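Local coordinates for protein multiheme cytochrome cf (Carboxydothermus ferrireducens DSM 11255, PDB 6QVM) that probably passes electrons to insoluble extracellular Fe(III) through a chain of c-type hemes while sitting in the cell's S-layer, at residues 132-137 with 165-170. Numbering follows the deposited sequence.
Sequences LAYFLM and SANQKA
A133 and A170 sit where the two helices meet, each putting its methyl group on the other's backbone. A170 CB lies 3.7 Å from A133 O, an oxygen already used within its own helix by the amide of M137, and A133 CB comes 4.0 Å from A170 O. With such small residues at the crossing, the axes approach to 8.5 Å at an angle of 71°.

One turn back from A170, N167 meets Y134. Its OD1 is 3.5 Å from Y134 CB, a van der Waals contact at the root of the aromatic side chain. Y134 holds CG anti to the backbone N (chi1 176°), which brings CG to 3.8 Å from N167 OD1. The two side chains cross at about a right angle, with ring and amide planes 43° apart. The other end of the amide holds it in place: ND2 hydrogen-bonds to Q130 OE1, one turn before Y134 on the same helix.

One turn on from A133, M137 also reaches A170, its SD 4.3 Å from A170 CB. A turn about the CG-SD bond of M137 brings CE against the Y134 ring, 3.5 Å from Y134 CD1.

The pair joins helices 129-139 and 165-176 in a lobe where the contact centre is about 49 Å from the centre of the chain, consistent with an S-layer-binding module. M137 also touches helix 143-146, while L132 and L136 pack on helices 102-113 and 199-212.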
loop_
_atom_site.group_PDB
_atom_site.type_symbol
_atom_site.label_atom_id
_atom_site.label_comp_id
_atom_site.label_asym_id
_atom_site.label_seq_id
_atom_site.Cartn_x
_atom_site.Cartn_y
_atom_site.Cartn_z
ATOM N N LEU A 132 29.142 -35.999 4.389
ATOM C CA LEU A 132 29.471 -34.621 4.043
ATOM C C LEU A 132 29.936 -34.527 2.597
ATOM O O LEU A 132 29.570 -33.590 1.880
ATOM C CB LEU A 132 30.541 -34.070 4.982
ATOM C CG LEU A 132 31.093 -32.689 4.600
ATOM C CD1 LEU A 132 30.006 -31.623 4.706
ATOM C CD2 LEU A 132 32.303 -32.319 5.448
ATOM N N ALA A 133 30.752 -35.489 2.154
ATOM C CA ALA A 133 31.188 -35.508 0.762
ATOM C C ALA A 133 30.016 -35.735 -0.184
ATOM O O ALA A 133 30.020 -35.224 -1.311
ATOM C CB ALA A 133 32.255 -36.583 0.561
ATOM N N TYR A 134 29.008 -36.491 0.253
ATOM C CA TYR A 134 27.815 -36.704 -0.559
ATOM C C TYR A 134 26.979 -35.434 -0.644
ATOM O O TYR A 134 26.667 -34.952 -1.741
ATOM C CB TYR A 134 27.001 -37.860 0.023
ATOM C CG TYR A 134 25.681 -38.125 -0.667
ATOM C CD1 TYR A 134 25.636 -38.542 -1.994
ATOM C CD2 TYR A 134 24.479 -37.990 0.021
ATOM C CE1 TYR A 134 24.427 -38.801 -2.620
ATOM C CE2 TYR A 134 23.268 -38.246 -0.593
ATOM C CZ TYR A 134 23.246 -38.651 -1.913
ATOM O OH TYR A 134 22.039 -38.904 -2.524
ATOM N N PHE A 135 26.610 -34.872 0.516
ATOM C CA PHE A 135 25.862 -33.617 0.541
ATOM C C PHE A 135 26.578 -32.538 -0.258
ATOM O O PHE A 135 25.938 -31.713 -0.920
ATOM C CB PHE A 135 25.655 -33.142 1.981
ATOM C CG PHE A 135 24.778 -34.029 2.798
ATOM C CD1 PHE A 135 23.802 -34.808 2.201
ATOM C CD2 PHE A 135 24.919 -34.075 4.171
ATOM C CE1 PHE A 135 22.986 -35.628 2.968
ATOM C CE2 PHE A 135 24.101 -34.891 4.946
ATOM C CZ PHE A 135 23.136 -35.669 4.341
ATOM N N LEU A 136 27.912 -32.528 -0.207
ATOM C CA LEU A 136 28.672 -31.543 -0.968
ATOM C C LEU A 136 28.535 -31.764 -2.469
ATOM O O LEU A 136 28.554 -30.801 -3.244
ATOM C CB LEU A 136 30.143 -31.590 -0.562
ATOM C CG LEU A 136 31.000 -30.442 -1.088
ATOM C CD1 LEU A 136 30.459 -29.106 -0.607
ATOM C CD2 LEU A 136 32.433 -30.627 -0.651
ATOM N N MET A 137 28.387 -33.017 -2.893
ATOM C CA MET A 137 28.199 -33.295 -4.311
ATOM C C MET A 137 26.834 -32.814 -4.785
ATOM O O MET A 137 26.715 -32.210 -5.857
ATOM C CB MET A 137 28.368 -34.790 -4.573
ATOM C CG MET A 137 28.023 -35.206 -5.982
ATOM S SD MET A 137 27.702 -36.974 -6.087
ATOM C CE MET A 137 26.239 -37.102 -5.067
ATOM N N SER A 165 28.462 -47.493 -0.789
ATOM C CA SER A 165 28.619 -47.330 -2.235
ATOM C C SER A 165 28.254 -45.920 -2.689
ATOM O O SER A 165 28.923 -45.343 -3.556
ATOM C CB SER A 165 27.776 -48.370 -2.972
ATOM O OG SER A 165 28.194 -49.682 -2.631
ATOM N N ALA A 166 27.214 -45.340 -2.091
ATOM C CA ALA A 166 26.750 -44.025 -2.517
ATOM C C ALA A 166 27.844 -42.969 -2.387
ATOM O O ALA A 166 28.004 -42.120 -3.270
ATOM C CB ALA A 166 25.514 -43.629 -1.710
ATOM N N ASN A 167 28.628 -43.027 -1.312
ATOM C CA ASN A 167 29.560 -41.964 -0.964
ATOM C C ASN A 167 30.981 -42.208 -1.464
ATOM O O ASN A 167 31.848 -41.356 -1.248
ATOM C CB ASN A 167 29.585 -41.778 0.558
ATOM C CG ASN A 167 28.199 -41.788 1.174
ATOM O OD1 ASN A 167 27.230 -41.343 0.559
ATOM N ND2 ASN A 167 28.094 -42.311 2.387
ATOM N N GLN A 168 31.239 -43.329 -2.142
ATOM C CA GLN A 168 32.616 -43.718 -2.437
ATOM C C GLN A 168 33.266 -42.768 -3.437
ATOM O O GLN A 168 34.320 -42.184 -3.166
ATOM C CB GLN A 168 32.660 -45.156 -2.955
ATOM C CG GLN A 168 32.609 -46.206 -1.860
ATOM C CD GLN A 168 32.805 -47.611 -2.392
ATOM O OE1 GLN A 168 32.638 -47.860 -3.583
ATOM N NE2 GLN A 168 33.174 -48.533 -1.511
ATOM N N LYS A 169 32.656 -42.617 -4.611
ATOM C CA LYS A 169 33.243 -41.753 -5.632
ATOM C C LYS A 169 33.227 -40.295 -5.192
ATOM O O LYS A 169 34.140 -39.527 -5.520
ATOM C CB LYS A 169 32.505 -41.929 -6.954
ATOM C CG LYS A 169 31.742 -43.242 -7.065
ATOM C CD LYS A 169 31.410 -43.557 -8.509
ATOM C CE LYS A 169 32.637 -44.044 -9.248
ATOM N NZ LYS A 169 32.433 -44.041 -10.719
ATOM N N ALA A 170 32.192 -39.894 -4.452
ATOM C CA ALA A 170 32.090 -38.509 -3.998
ATOM C C ALA A 170 33.207 -38.169 -3.023
ATOM O O ALA A 170 33.788 -37.077 -3.079
ATOM C CB ALA A 170 30.731 -38.262 -3.351
#